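Viral CASP8 and FADD-like apoptosis regulator (Molluscum contagiosum virus subtype 1, PDB 2BBR) inhibits death-receptor-induced apoptosis of the host cell by associating with FADD and interfering with caspase-8 recruitment and activation at the death-inducing signaling complex. Local coordinates at residues L28-H33 / L139-E144; R113-F118 / D159-L164; S152-L157 / V174-Q179. All blocks are in the same frame, centred on the assembly; numbering follows the deposited sequence.

Contact 1: residues L28-H33 / L139-E144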
ATOM      1  N   LEU A  28      -4.965   4.266  -1.322  1.00 10.05           N
ATOM      2  CA  LEU A  28      -5.938   3.233  -1.004  1.00 10.30           C
ATOM      3  C   LEU A  28      -6.160   2.318  -2.198  1.00 10.07           C
ATOM      4  O   LEU A  28      -6.269   1.103  -2.041  1.00 10.49           O
ATOM      5  CB  LEU A  28      -7.263   3.852  -0.559  1.00 13.49           C
ATOM      6  CG  LEU A  28      -7.238   4.597   0.778  1.00 15.21           C
ATOM      7  CD1 LEU A  28      -8.663   4.926   1.193  1.00 17.56           C
ATOM      8  CD2 LEU A  28      -6.571   3.733   1.844  1.00 16.74           C
ATOM      9  N   LEU A  29      -6.232   2.891  -3.394  1.00 10.59           N
ATOM     10  CA  LEU A  29      -6.418   2.071  -4.583  1.00 10.67           C
ATOM     11  C   LEU A  29      -5.255   1.089  -4.713  1.00 10.42           C
ATOM     12  O   LEU A  29      -5.448  -0.066  -5.085  1.00 11.34           O
ATOM     13  CB  LEU A  29      -6.522   2.945  -5.836  1.00 12.94           C
ATOM     14  CG  LEU A  29      -7.878   3.616  -6.065  1.00 16.78           C
ATOM     15  CD1 LEU A  29      -7.805   4.519  -7.281  1.00 19.75           C
ATOM     16  CD2 LEU A  29      -8.952   2.552  -6.258  1.00 18.88           C
ATOM     17  N   PHE A  30      -4.048   1.546  -4.395  1.00 10.55           N
ATOM     18  CA  PHE A  30      -2.872   0.685  -4.458  1.00 10.31           C
ATOM     19  C   PHE A  30      -2.999  -0.440  -3.426  1.00  9.82           C
ATOM     20  O   PHE A  30      -2.725  -1.604  -3.723  1.00 10.08           O
ATOM     21  CB  PHE A  30      -1.611   1.506  -4.190  1.00 10.78           C
ATOM     22  CG  PHE A  30      -0.364   0.680  -4.060  1.00  9.14           C
ATOM     23  CD1 PHE A  30       0.352   0.273  -5.183  1.00  9.15           C
ATOM     24  CD2 PHE A  30       0.098   0.306  -2.805  1.00  9.20           C
ATOM     25  CE1 PHE A  30       1.516  -0.499  -5.050  1.00 10.12           C
ATOM     26  CE2 PHE A  30       1.249  -0.460  -2.666  1.00 10.20           C
ATOM     27  CZ  PHE A  30       1.962  -0.863  -3.788  1.00  9.39           C
ATOM     28  N   LEU A  31      -3.424  -0.094  -2.215  1.00  9.08           N
ATOM     29  CA  LEU A  31      -3.587  -1.097  -1.165  1.00  9.29           C
ATOM     30  C   LEU A  31      -4.588  -2.174  -1.575  1.00  8.61           C
ATOM     31  O   LEU A  31      -4.478  -3.331  -1.155  1.00  9.57           O
ATOM     32  CB  LEU A  31      -4.061  -0.441   0.137  1.00  9.67           C
ATOM     33  CG  LEU A  31      -3.049   0.395   0.923  1.00  9.75           C
ATOM     34  CD1 LEU A  31      -3.737   1.008   2.133  1.00 11.06           C
ATOM     35  CD2 LEU A  31      -1.872  -0.475   1.358  1.00 10.37           C
ATOM     36  N   CYS A  32      -5.561  -1.786  -2.396  1.00  9.46           N
ATOM     37  CA  CYS A  32      -6.601  -2.698  -2.865  1.00 10.32           C
ATOM     38  C   CYS A  32      -6.289  -3.310  -4.224  1.00 10.91           C
ATOM     39  O   CYS A  32      -7.146  -3.963  -4.815  1.00 12.03           O
ATOM     40  CB  CYS A  32      -7.938  -1.960  -2.976  1.00 11.43           C
ATOM     41  SG  CYS A  32      -8.565  -1.265  -1.442  1.00 12.77           S
ATOM     42  N   HIS A  33      -5.066  -3.120  -4.709  1.00 11.22           N
ATOM     43  CA  HIS A  33      -4.687  -3.616  -6.028  1.00 11.06           C
ATOM     44  C   HIS A  33      -4.939  -5.099  -6.301  1.00 12.66           C
ATOM     45  O   HIS A  33      -5.428  -5.451  -7.375  1.00 13.93           O
ATOM     46  CB  HIS A  33      -3.216  -3.297  -6.297  1.00 10.33           C
ATOM     47  CG  HIS A  33      -2.795  -3.536  -7.714  1.00 10.91           C
ATOM     48  ND1 HIS A  33      -3.191  -2.728  -8.758  1.00 12.74           N
ATOM     49  CD2 HIS A  33      -2.024  -4.506  -8.260  1.00 11.25           C
ATOM     50  CE1 HIS A  33      -2.684  -3.191  -9.887  1.00 12.59           C
ATOM     51  NE2 HIS A  33      -1.971  -4.269  -9.612  1.00 11.54           N
ATOM     52  N   LEU A 139       5.093   3.914  -9.320  1.00  9.91           N
ATOM     53  CA  LEU A 139       6.385   3.370  -9.729  1.00  9.87           C
ATOM     54  C   LEU A 139       6.411   1.880  -9.357  1.00  9.10           C
ATOM     55  O   LEU A 139       6.850   1.040 -10.146  1.00  9.80           O
ATOM     56  CB  LEU A 139       7.526   4.100  -9.014  1.00 11.57           C
ATOM     57  CG  LEU A 139       8.923   3.481  -9.129  1.00 11.62           C
ATOM     58  CD1 LEU A 139       9.337   3.384 -10.590  1.00 13.67           C
ATOM     59  CD2 LEU A 139       9.922   4.322  -8.341  1.00 13.93           C
ATOM     60  N   VAL A 140       5.934   1.550  -8.159  1.00  8.74           N
ATOM     61  CA  VAL A 140       5.904   0.156  -7.727  1.00  8.34           C
ATOM     62  C   VAL A 140       5.048  -0.683  -8.677  1.00  8.91           C
ATOM     63  O   VAL A 140       5.467  -1.755  -9.112  1.00  8.87           O
ATOM     64  CB  VAL A 140       5.370   0.025  -6.280  1.00  9.17           C
ATOM     65  CG1 VAL A 140       5.224  -1.451  -5.903  1.00  9.91           C
ATOM     66  CG2 VAL A 140       6.317   0.726  -5.317  1.00  9.76           C
ATOM     67  N   LEU A 141       3.860  -0.197  -9.017  1.00  9.00           N
ATOM     68  CA  LEU A 141       3.006  -0.949  -9.925  1.00  9.62           C
ATOM     69  C   LEU A 141       3.664  -1.115 -11.292  1.00  9.11           C
ATOM     70  O   LEU A 141       3.554  -2.175 -11.909  1.00  9.84           O
ATOM     71  CB  LEU A 141       1.639  -0.272 -10.067  1.00 10.26           C
ATOM     72  CG  LEU A 141       0.752  -0.321  -8.817  1.00 10.99           C
ATOM     73  CD1 LEU A 141      -0.555   0.404  -9.100  1.00 12.95           C
ATOM     74  CD2 LEU A 141       0.477  -1.764  -8.416  1.00 12.11           C
ATOM     75  N   ALA A 142       4.342  -0.076 -11.769  1.00  9.96           N
ATOM     76  CA  ALA A 142       5.015  -0.157 -13.062  1.00 10.14           C
ATOM     77  C   ALA A 142       6.083  -1.253 -13.031  1.00  9.39           C
ATOM     78  O   ALA A 142       6.221  -2.025 -13.983  1.00  9.80           O
ATOM     79  CB  ALA A 142       5.637   1.184 -13.418  1.00 11.78           C
ATOM     80  N   LEU A 143       6.838  -1.318 -11.940  1.00  9.28           N
ATOM     81  CA  LEU A 143       7.867  -2.344 -11.798  1.00  9.70           C
ATOM     82  C   LEU A 143       7.222  -3.726 -11.710  1.00  9.17           C
ATOM     83  O   LEU A 143       7.729  -4.690 -12.283  1.00 10.24           O
ATOM     84  CB  LEU A 143       8.713  -2.082 -10.547  1.00  9.90           C
ATOM     85  CG  LEU A 143       9.632  -0.856 -10.600  1.00 10.91           C
ATOM     86  CD1 LEU A 143      10.113  -0.516  -9.200  1.00 12.13           C
ATOM     87  CD2 LEU A 143      10.805  -1.113 -11.532  1.00 12.63           C
ATOM     88  N   GLU A 144       6.104  -3.821 -10.996  1.00  8.71           N
ATOM     89  CA  GLU A 144       5.391  -5.089 -10.864  1.00  9.47           C
ATOM     90  C   GLU A 144       4.890  -5.565 -12.218  1.00  9.89           C
ATOM     91  O   GLU A 144       4.967  -6.748 -12.547  1.00 10.04           O
ATOM     92  CB  GLU A 144       4.155  -4.931  -9.977  1.00 10.66           C
ATOM     93  CG  GLU A 144       4.366  -4.996  -8.487  1.00 12.47           C
ATOM     94  CD  GLU A 144       3.046  -4.916  -7.738  1.00 11.55           C
ATOM     95  OE1 GLU A 144       2.070  -5.566  -8.180  1.00 14.16           O
ATOM     96  OE2 GLU A 144       2.989  -4.209  -6.715  1.00 13.07           O
TER
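F30 and H33 both send CG anti to the backbone N (chi1 173° and -169°), which carries their two rings across to L141 on the facing helix. L141 has the other setting, CG anti to its carbonyl carbon, and its isobutyl group runs out between the rings, sliding past each in the opposite direction. The rings receive it differently. F30 offers an edge: L141 CG lies near the plane of the ring, 3.7 Å from F30 CD1. H33 offers a face: L141 CD2 stands 3.6 Å from the ring centroid of H33, only 3° off the normal, a nearly ideal CH-pi contact in which the methyl is about equally far from all five ring atoms. A second apolar touch at the edge of F30 comes from V140, whose CG1 is 3.9 Å from F30 CE1; these two side chains cross at about a right angle. No hydrogen bond joins the segments, and the backbones stay well apart, with F30 CA 8.2 Å from L141 CA, so side chains alone bridge the gap. E144 borders both rings without bonding to either: its OE2 lies 4.3 Å from F30 CE1 and its OE1 4.2 Å from H33 CD2. The carboxylate is engaged by R97, in a salt bridge through OE2, and by the hydroxyl of Y96. R97 also makes a cation-pi contact with F30, so one arginine serves both sides. The contact joins the C-terminal end of helix 22-31, in the first death effector domain, to helix 136-145 of the second, while helix 95-104 adds M100 and V101 against F30 and Y96 against V140.

Contact 2: residues R113-F118 / D159-L164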
ATOM      1  N   ARG A 113      12.014  11.220  -8.023  1.00 12.60           N
ATOM      2  CA  ARG A 113      12.437  11.453  -9.397  1.00 13.09           C
ATOM      3  C   ARG A 113      13.657  10.589  -9.720  1.00 13.10           C
ATOM      4  O   ARG A 113      13.730   9.973 -10.778  1.00 12.94           O
ATOM      5  CB  ARG A 113      12.785  12.929  -9.606  1.00 16.02           C
ATOM      6  CG  ARG A 113      13.390  13.241 -10.967  1.00 20.47           C
ATOM      7  CD  ARG A 113      14.086  14.590 -10.937  1.00 23.36           C
ATOM      8  NE  ARG A 113      14.980  14.682  -9.785  1.00 28.40           N
ATOM      9  CZ  ARG A 113      16.012  13.871  -9.569  1.00 29.41           C
ATOM     10  NH1 ARG A 113      16.295  12.903 -10.431  1.00 30.46           N
ATOM     11  NH2 ARG A 113      16.749  14.014  -8.477  1.00 27.73           N
ATOM     12  N   ALA A 114      14.617  10.545  -8.798  1.00 12.71           N
ATOM     13  CA  ALA A 114      15.819   9.748  -9.007  1.00 12.16           C
ATOM     14  C   ALA A 114      15.456   8.276  -9.180  1.00 11.92           C
ATOM     15  O   ALA A 114      15.998   7.591 -10.042  1.00 12.30           O
ATOM     16  CB  ALA A 114      16.778   9.918  -7.833  1.00 13.54           C
ATOM     17  N   LEU A 115      14.524   7.794  -8.362  1.00 11.75           N
ATOM     18  CA  LEU A 115      14.103   6.399  -8.433  1.00 11.72           C
ATOM     19  C   LEU A 115      13.446   6.089  -9.770  1.00 10.74           C
ATOM     20  O   LEU A 115      13.690   5.034 -10.354  1.00 11.59           O
ATOM     21  CB  LEU A 115      13.144   6.076  -7.284  1.00 11.70           C
ATOM     22  CG  LEU A 115      13.774   6.083  -5.889  1.00 12.29           C
ATOM     23  CD1 LEU A 115      12.687   5.933  -4.845  1.00 13.30           C
ATOM     24  CD2 LEU A 115      14.799   4.959  -5.775  1.00 13.21           C
ATOM     25  N   ARG A 116      12.607   7.004 -10.254  1.00 11.75           N
ATOM     26  CA  ARG A 116      11.946   6.788 -11.538  1.00 11.50           C
ATOM     27  C   ARG A 116      12.992   6.701 -12.647  1.00 12.18           C
ATOM     28  O   ARG A 116      12.865   5.901 -13.571  1.00 13.23           O
ATOM     29  CB  ARG A 116      10.955   7.917 -11.846  1.00 12.82           C
ATOM     30  CG  ARG A 116       9.736   7.956 -10.932  1.00 13.48           C
ATOM     31  CD  ARG A 116       8.663   8.877 -11.507  1.00 15.80           C
ATOM     32  NE  ARG A 116       9.179  10.223 -11.742  1.00 16.50           N
ATOM     33  CZ  ARG A 116       8.958  11.265 -10.948  1.00 16.60           C
ATOM     34  NH1 ARG A 116       8.218  11.133  -9.858  1.00 17.50           N
ATOM     35  NH2 ARG A 116       9.491  12.441 -11.241  1.00 15.99           N
ATOM     36  N   LEU A 117      14.028   7.529 -12.545  1.00 12.74           N
ATOM     37  CA  LEU A 117      15.097   7.524 -13.535  1.00 14.10           C
ATOM     38  C   LEU A 117      15.892   6.219 -13.454  1.00 13.30           C
ATOM     39  O   LEU A 117      16.264   5.654 -14.483  1.00 14.51           O
ATOM     40  CB  LEU A 117      16.018   8.731 -13.328  1.00 16.08           C
ATOM     41  CG  LEU A 117      15.354  10.101 -13.512  1.00 19.98           C
ATOM     42  CD1 LEU A 117      16.385  11.205 -13.329  1.00 21.67           C
ATOM     43  CD2 LEU A 117      14.727  10.189 -14.897  1.00 22.41           C
ATOM     44  N   PHE A 118      16.151   5.739 -12.237  1.00 13.56           N
ATOM     45  CA  PHE A 118      16.884   4.482 -12.070  1.00 14.52           C
ATOM     46  C   PHE A 118      16.096   3.359 -12.731  1.00 14.01           C
ATOM     47  O   PHE A 118      16.660   2.502 -13.412  1.00 14.34           O
ATOM     48  CB  PHE A 118      17.066   4.112 -10.590  1.00 15.19           C
ATOM     49  CG  PHE A 118      17.937   5.056  -9.809  1.00 15.18           C
ATOM     50  CD1 PHE A 118      18.864   5.881 -10.438  1.00 15.74           C
ATOM     51  CD2 PHE A 118      17.847   5.092  -8.421  1.00 16.65           C
ATOM     52  CE1 PHE A 118      19.687   6.727  -9.692  1.00 17.76           C
ATOM     53  CE2 PHE A 118      18.662   5.931  -7.668  1.00 18.65           C
ATOM     54  CZ  PHE A 118      19.584   6.751  -8.305  1.00 18.74           C
ATOM     55  N   ASP A 159      17.653  -2.305  -4.112  1.00 10.55           N
ATOM     56  CA  ASP A 159      18.879  -1.888  -4.786  1.00 11.21           C
ATOM     57  C   ASP A 159      18.791  -0.427  -5.211  1.00 11.28           C
ATOM     58  O   ASP A 159      19.765   0.321  -5.106  1.00 11.40           O
ATOM     59  CB  ASP A 159      19.142  -2.731  -6.038  1.00 13.66           C
ATOM     60  CG  ASP A 159      19.489  -4.171  -5.723  1.00 16.26           C
ATOM     61  OD1 ASP A 159      19.922  -4.458  -4.588  1.00 15.87           O
ATOM     62  OD2 ASP A 159      19.343  -5.015  -6.630  1.00 19.76           O
ATOM     63  N   MET A 160      17.629  -0.029  -5.716  1.00 10.50           N
ATOM     64  CA  MET A 160      17.424   1.345  -6.147  1.00 10.65           C
ATOM     65  C   MET A 160      17.545   2.291  -4.956  1.00 10.13           C
ATOM     66  O   MET A 160      18.156   3.356  -5.057  1.00 11.85           O
ATOM     67  CB  MET A 160      16.049   1.484  -6.807  1.00 11.25           C
ATOM     68  CG  MET A 160      15.964   0.824  -8.177  1.00 11.49           C
ATOM     69  SD  MET A 160      14.277   0.536  -8.775  1.00 13.75           S
ATOM     70  CE  MET A 160      13.597   2.199  -8.706  1.00 15.94           C
ATOM     71  N   LEU A 161      16.969   1.900  -3.826  1.00  9.96           N
ATOM     72  CA  LEU A 161      17.035   2.721  -2.626  1.00 10.54           C
ATOM     73  C   LEU A 161      18.468   2.803  -2.100  1.00 10.69           C
ATOM     74  O   LEU A 161      18.888   3.840  -1.582  1.00 11.19           O
ATOM     75  CB  LEU A 161      16.089   2.156  -1.563  1.00 10.05           C
ATOM     76  CG  LEU A 161      14.603   2.301  -1.921  1.00 10.98           C
ATOM     77  CD1 LEU A 161      13.757   1.378  -1.059  1.00 11.62           C
ATOM     78  CD2 LEU A 161      14.179   3.757  -1.743  1.00 11.56           C
ATOM     79  N   ARG A 162      19.219   1.713  -2.239  1.00 10.82           N
ATOM     80  CA  ARG A 162      20.607   1.703  -1.791  1.00 11.69           C
ATOM     81  C   ARG A 162      21.419   2.685  -2.642  1.00 12.11           C
ATOM     82  O   ARG A 162      22.239   3.440  -2.123  1.00 12.72           O
ATOM     83  CB  ARG A 162      21.208   0.301  -1.909  1.00 11.81           C
ATOM     84  CG  ARG A 162      22.602   0.195  -1.304  1.00 13.95           C
ATOM     85  CD  ARG A 162      23.225  -1.185  -1.488  1.00 14.50           C
ATOM     86  NE  ARG A 162      22.427  -2.245  -0.877  1.00 16.93           N
ATOM     87  CZ  ARG A 162      21.681  -3.109  -1.556  1.00 16.36           C
ATOM     88  NH1 ARG A 162      21.626  -3.048  -2.879  1.00 18.01           N
ATOM     89  NH2 ARG A 162      20.986  -4.036  -0.911  1.00 19.57           N
ATOM     90  N   THR A 163      21.172   2.682  -3.948  1.00 12.53           N
ATOM     91  CA  THR A 163      21.871   3.579  -4.863  1.00 13.50           C
ATOM     92  C   THR A 163      21.594   5.028  -4.479  1.00 14.14           C
ATOM     93  O   THR A 163      22.462   5.895  -4.596  1.00 15.47           O
ATOM     94  CB  THR A 163      21.408   3.347  -6.313  1.00 14.28           C
ATOM     95  OG1 THR A 163      21.680   1.991  -6.688  1.00 15.87           O
ATOM     96  CG2 THR A 163      22.136   4.294  -7.265  1.00 16.11           C
ATOM     97  N   LEU A 164      20.372   5.278  -4.024  1.00 13.69           N
ATOM     98  CA  LEU A 164      19.935   6.604  -3.606  1.00 13.51           C
ATOM     99  C   LEU A 164      20.573   6.979  -2.268  1.00 12.15           C
ATOM    100  O   LEU A 164      20.487   8.126  -1.821  1.00 13.71           O
ATOM    101  CB  LEU A 164      18.408   6.610  -3.469  1.00 16.34           C
ATOM    102  CG  LEU A 164      17.706   7.908  -3.074  1.00 17.19           C
ATOM    103  CD1 LEU A 164      17.915   8.954  -4.160  1.00 20.32           C
ATOM    104  CD2 LEU A 164      16.218   7.637  -2.865  1.00 18.85           C
TER
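The ring of F118 has the carbonyl oxygen of A114, one turn earlier in the same helix, over one face, 3.2 Å above the plane and displaced from the ring centre, while T163, M160 and L164 meet it across the contact. T163 CG2 makes an off-centre CH-pi contact, 4.1 Å from the F118 centroid and 30° off the normal. The T163 hydroxyl turns back to its own helix, where OG1 donates to D159 O over 3.0 Å; T163 N reaches that oxygen from the other face of the carbonyl plane. Buried L115 reaches M160 and L161: its CD2 lies 3.8 Å from M160 CB, and its CD1 meets L161 CD2. The M160 chain bends at chi3 (56°), bringing CE to 3.3 Å from L115 O, a close approach of a methyl to a backbone oxygen. L164 completes the row, with CD1 4.0 Å from A114 CB. No hydrogen bond crosses, and the axes of the short helical segments pass 10.0 Å apart, their N-to-C directions 125° apart. L115 also touches F136 and L139 of helix 136-145, and L161 touches L169 and L173 of helix 167-187, an apolar core characteristic of the helical bundle of a death effector domain.

Contact 3: residues S152-L157 / V174-Q179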
ATOM      1  N   SER A 152       6.853 -11.176  -3.349  1.00 12.40           N
ATOM      2  CA  SER A 152       7.896 -12.075  -2.859  1.00 13.46           C
ATOM      3  C   SER A 152       9.313 -11.594  -3.168  1.00 13.31           C
ATOM      4  O   SER A 152      10.280 -12.073  -2.576  1.00 15.17           O
ATOM      5  CB  SER A 152       7.709 -13.473  -3.460  1.00 15.91           C
ATOM      6  OG  SER A 152       6.438 -14.001  -3.136  1.00 17.34           O
ATOM      7  N   SER A 153       9.434 -10.647  -4.093  1.00 12.74           N
ATOM      8  CA  SER A 153      10.742 -10.142  -4.489  1.00 12.64           C
ATOM      9  C   SER A 153      10.755  -8.634  -4.661  1.00 11.59           C
ATOM     10  O   SER A 153      10.114  -8.103  -5.570  1.00 11.86           O
ATOM     11  CB  SER A 153      11.169 -10.802  -5.801  1.00 14.17           C
ATOM     12  OG  SER A 153      12.363 -10.226  -6.300  1.00 15.59           O
ATOM     13  N   VAL A 154      11.485  -7.944  -3.791  1.00 10.57           N
ATOM     14  CA  VAL A 154      11.577  -6.494  -3.871  1.00 10.23           C
ATOM     15  C   VAL A 154      13.032  -6.032  -3.907  1.00 10.15           C
ATOM     16  O   VAL A 154      13.308  -4.844  -3.766  1.00 10.61           O
ATOM     17  CB  VAL A 154      10.847  -5.812  -2.676  1.00 10.19           C
ATOM     18  CG1 VAL A 154       9.363  -6.144  -2.720  1.00 12.14           C
ATOM     19  CG2 VAL A 154      11.455  -6.256  -1.355  1.00 11.99           C
ATOM     20  N   SER A 155      13.960  -6.963  -4.125  1.00 10.08           N
ATOM     21  CA  SER A 155      15.377  -6.618  -4.151  1.00 10.77           C
ATOM     22  C   SER A 155      15.741  -5.552  -5.181  1.00 10.28           C
ATOM     23  O   SER A 155      16.657  -4.768  -4.950  1.00 11.12           O
ATOM     24  CB  SER A 155      16.240  -7.871  -4.369  1.00 12.94           C
ATOM     25  OG  SER A 155      15.997  -8.461  -5.629  1.00 14.60           O
ATOM     26  N   VAL A 156      15.041  -5.513  -6.311  1.00 10.04           N
ATOM     27  CA  VAL A 156      15.342  -4.498  -7.314  1.00 11.13           C
ATOM     28  C   VAL A 156      15.082  -3.117  -6.713  1.00  9.46           C
ATOM     29  O   VAL A 156      15.880  -2.192  -6.888  1.00 11.19           O
ATOM     30  CB  VAL A 156      14.488  -4.685  -8.590  1.00 11.03           C
ATOM     31  CG1 VAL A 156      14.636  -3.472  -9.500  1.00 13.64           C
ATOM     32  CG2 VAL A 156      14.932  -5.946  -9.324  1.00 14.66           C
ATOM     33  N   LEU A 157      13.964  -2.982  -6.007  1.00  9.85           N
ATOM     34  CA  LEU A 157      13.630  -1.717  -5.369  1.00 10.47           C
ATOM     35  C   LEU A 157      14.596  -1.417  -4.228  1.00  9.55           C
ATOM     36  O   LEU A 157      14.980  -0.268  -4.017  1.00 10.52           O
ATOM     37  CB  LEU A 157      12.198  -1.745  -4.837  1.00 13.35           C
ATOM     38  CG  LEU A 157      11.142  -1.091  -5.727  1.00 15.42           C
ATOM     39  CD1 LEU A 157       9.759  -1.337  -5.155  1.00 18.17           C
ATOM     40  CD2 LEU A 157      11.428   0.405  -5.834  1.00 16.41           C
ATOM     41  N   VAL A 174      14.777  -5.155   2.447  1.00  8.81           N
ATOM     42  CA  VAL A 174      15.555  -6.387   2.546  1.00 10.22           C
ATOM     43  C   VAL A 174      14.988  -7.244   3.675  1.00  9.91           C
ATOM     44  O   VAL A 174      14.800  -8.456   3.522  1.00 10.52           O
ATOM     45  CB  VAL A 174      17.051  -6.097   2.826  1.00 11.24           C
ATOM     46  CG1 VAL A 174      17.776  -7.389   3.189  1.00 13.39           C
ATOM     47  CG2 VAL A 174      17.692  -5.467   1.598  1.00 13.94           C
ATOM     48  N   GLU A 175      14.705  -6.610   4.806  1.00  9.49           N
ATOM     49  CA  GLU A 175      14.153  -7.331   5.941  1.00 10.03           C
ATOM     50  C   GLU A 175      12.786  -7.913   5.611  1.00  9.48           C
ATOM     51  O   GLU A 175      12.472  -9.033   6.022  1.00 10.03           O
ATOM     52  CB  GLU A 175      14.079  -6.417   7.161  1.00 10.98           C
ATOM     53  CG  GLU A 175      15.453  -6.148   7.762  1.00 13.47           C
ATOM     54  CD  GLU A 175      15.416  -5.212   8.950  1.00 17.01           C
ATOM     55  OE1 GLU A 175      16.465  -5.057   9.611  1.00 19.05           O
ATOM     56  OE2 GLU A 175      14.346  -4.628   9.218  1.00 18.69           O
ATOM     57  N   TYR A 176      11.974  -7.160   4.874  1.00  9.82           N
ATOM     58  CA  TYR A 176      10.661  -7.648   4.481  1.00 10.12           C
ATOM     59  C   TYR A 176      10.805  -8.885   3.603  1.00  9.18           C
ATOM     60  O   TYR A 176      10.117  -9.883   3.812  1.00 10.25           O
ATOM     61  CB  TYR A 176       9.880  -6.586   3.695  1.00 10.18           C
ATOM     62  CG  TYR A 176       8.724  -7.204   2.938  1.00 10.19           C
ATOM     63  CD1 TYR A 176       7.596  -7.660   3.612  1.00 11.01           C
ATOM     64  CD2 TYR A 176       8.822  -7.471   1.569  1.00 10.39           C
ATOM     65  CE1 TYR A 176       6.603  -8.379   2.954  1.00 11.17           C
ATOM     66  CE2 TYR A 176       7.832  -8.193   0.900  1.00 10.98           C
ATOM     67  CZ  TYR A 176       6.729  -8.649   1.605  1.00  9.94           C
ATOM     68  OH  TYR A 176       5.774  -9.420   0.987  1.00 11.46           O
ATOM     69  N   GLU A 177      11.687  -8.822   2.609  1.00  8.80           N
ATOM     70  CA  GLU A 177      11.846  -9.961   1.718  1.00  9.47           C
ATOM     71  C   GLU A 177      12.295 -11.196   2.477  1.00  9.31           C
ATOM     72  O   GLU A 177      11.816 -12.299   2.209  1.00  9.97           O
ATOM     73  CB  GLU A 177      12.827  -9.652   0.583  1.00 10.17           C
ATOM     74  CG  GLU A 177      12.843 -10.760  -0.463  1.00 11.84           C
ATOM     75  CD  GLU A 177      13.554 -10.387  -1.744  1.00 11.73           C
ATOM     76  OE1 GLU A 177      13.458  -9.218  -2.174  1.00 13.14           O
ATOM     77  OE2 GLU A 177      14.190 -11.278  -2.342  1.00 16.54           O
ATOM     78  N   GLN A 178      13.210 -11.016   3.423  1.00 10.07           N
ATOM     79  CA  GLN A 178      13.694 -12.136   4.220  1.00 10.36           C
ATOM     80  C   GLN A 178      12.583 -12.693   5.108  1.00  9.85           C
ATOM     81  O   GLN A 178      12.459 -13.909   5.270  1.00 10.83           O
ATOM     82  CB  GLN A 178      14.889 -11.700   5.067  1.00 10.87           C
ATOM     83  CG  GLN A 178      16.135 -11.379   4.259  1.00 11.92           C
ATOM     84  CD  GLN A 178      16.584 -12.545   3.408  1.00 15.21           C
ATOM     85  OE1 GLN A 178      16.078 -12.755   2.304  1.00 17.69           O
ATOM     86  NE2 GLN A 178      17.525 -13.325   3.926  1.00 18.42           N
ATOM     87  N   GLN A 179      11.764 -11.814   5.676  1.00 10.22           N
ATOM     88  CA  GLN A 179      10.657 -12.251   6.520  1.00 11.43           C
ATOM     89  C   GLN A 179       9.629 -13.030   5.706  1.00 11.51           C
ATOM     90  O   GLN A 179       9.119 -14.058   6.154  1.00 11.40           O
ATOM     91  CB  GLN A 179       9.983 -11.044   7.178  1.00 12.62           C
ATOM     92  CG  GLN A 179      10.797 -10.416   8.297  1.00 15.86           C
ATOM     93  CD  GLN A 179      10.184  -9.130   8.812  1.00 21.50           C
ATOM     94  OE1 GLN A 179       8.975  -9.047   9.023  1.00 25.38           O
ATOM     95  NE2 GLN A 179      11.020  -8.122   9.030  1.00 23.77           N
TER
HETATM   96  O   HOH W   1      10.407 -13.354  -0.162  1.00 15.31           O
HETATM   97  O   HOH W   2      14.551 -10.871  -4.924  1.00 19.26           O
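E177 meets the N-terminal end of helix 155-163 with its carboxylate, and here the contact is tightest. Its CG is anti to the backbone N (chi1 -172°) and the chain runs on extended, so that OE1 arrives at the start of the helix. V154 N, at the N-cap position, donates to E177 OE1 over 2.9 Å with an N-H...O angle of 158°, approaching from above the carboxylate plane. S155 N also lies close, 3.0 Å from E177 OE1. The apolar part is small: V154 CG2 sits at the edge of the Y176 ring, 4.1 Å from CD2, the two side chains crossing at about a right angle. Y96 of helix 95-104 touches both V154 and Y176, and the Y176 hydroxyl bonds to P151 O. Toward S152 and S153 the fit is looser and water does the joining. One water donates to both S152 O and E177 O, linking backbone to backbone. A second donates a hydrogen bond to E177 OE2, 2.6 Å from the water oxygen, and also bonds to the hydroxyls S153 OG and S155 OG. Both carboxylate oxygens are therefore engaged, one by a backbone N-H and the other through water. A negative group placed at the first turn of a helix is probably favoured by the helix dipole, consistent with E177 remaining ionised and fastening helix 167-187 to the start of helix 155-163.

From the N terminus, helix 22-31 enters contact 1 first, and that contact closes only at helix 136-145, a loop of 105 intervening residues that joins the two death effector domains. Within that loop helix 109-122 opens contact 2, which closes later at helix 155-163, so contacts 1 and 2 cross. Contact 3 opens at 152-157, after contact 1 has closed but before contact 2 has, and ends on helix 167-187; it crosses contact 2 and follows contact 1 in series. Contacts 2 and 3 share helix 155-163, at its later and earlier parts. Helix 136-145 connects the three: L139 packs on M160, and L143 and V140 pack on L157.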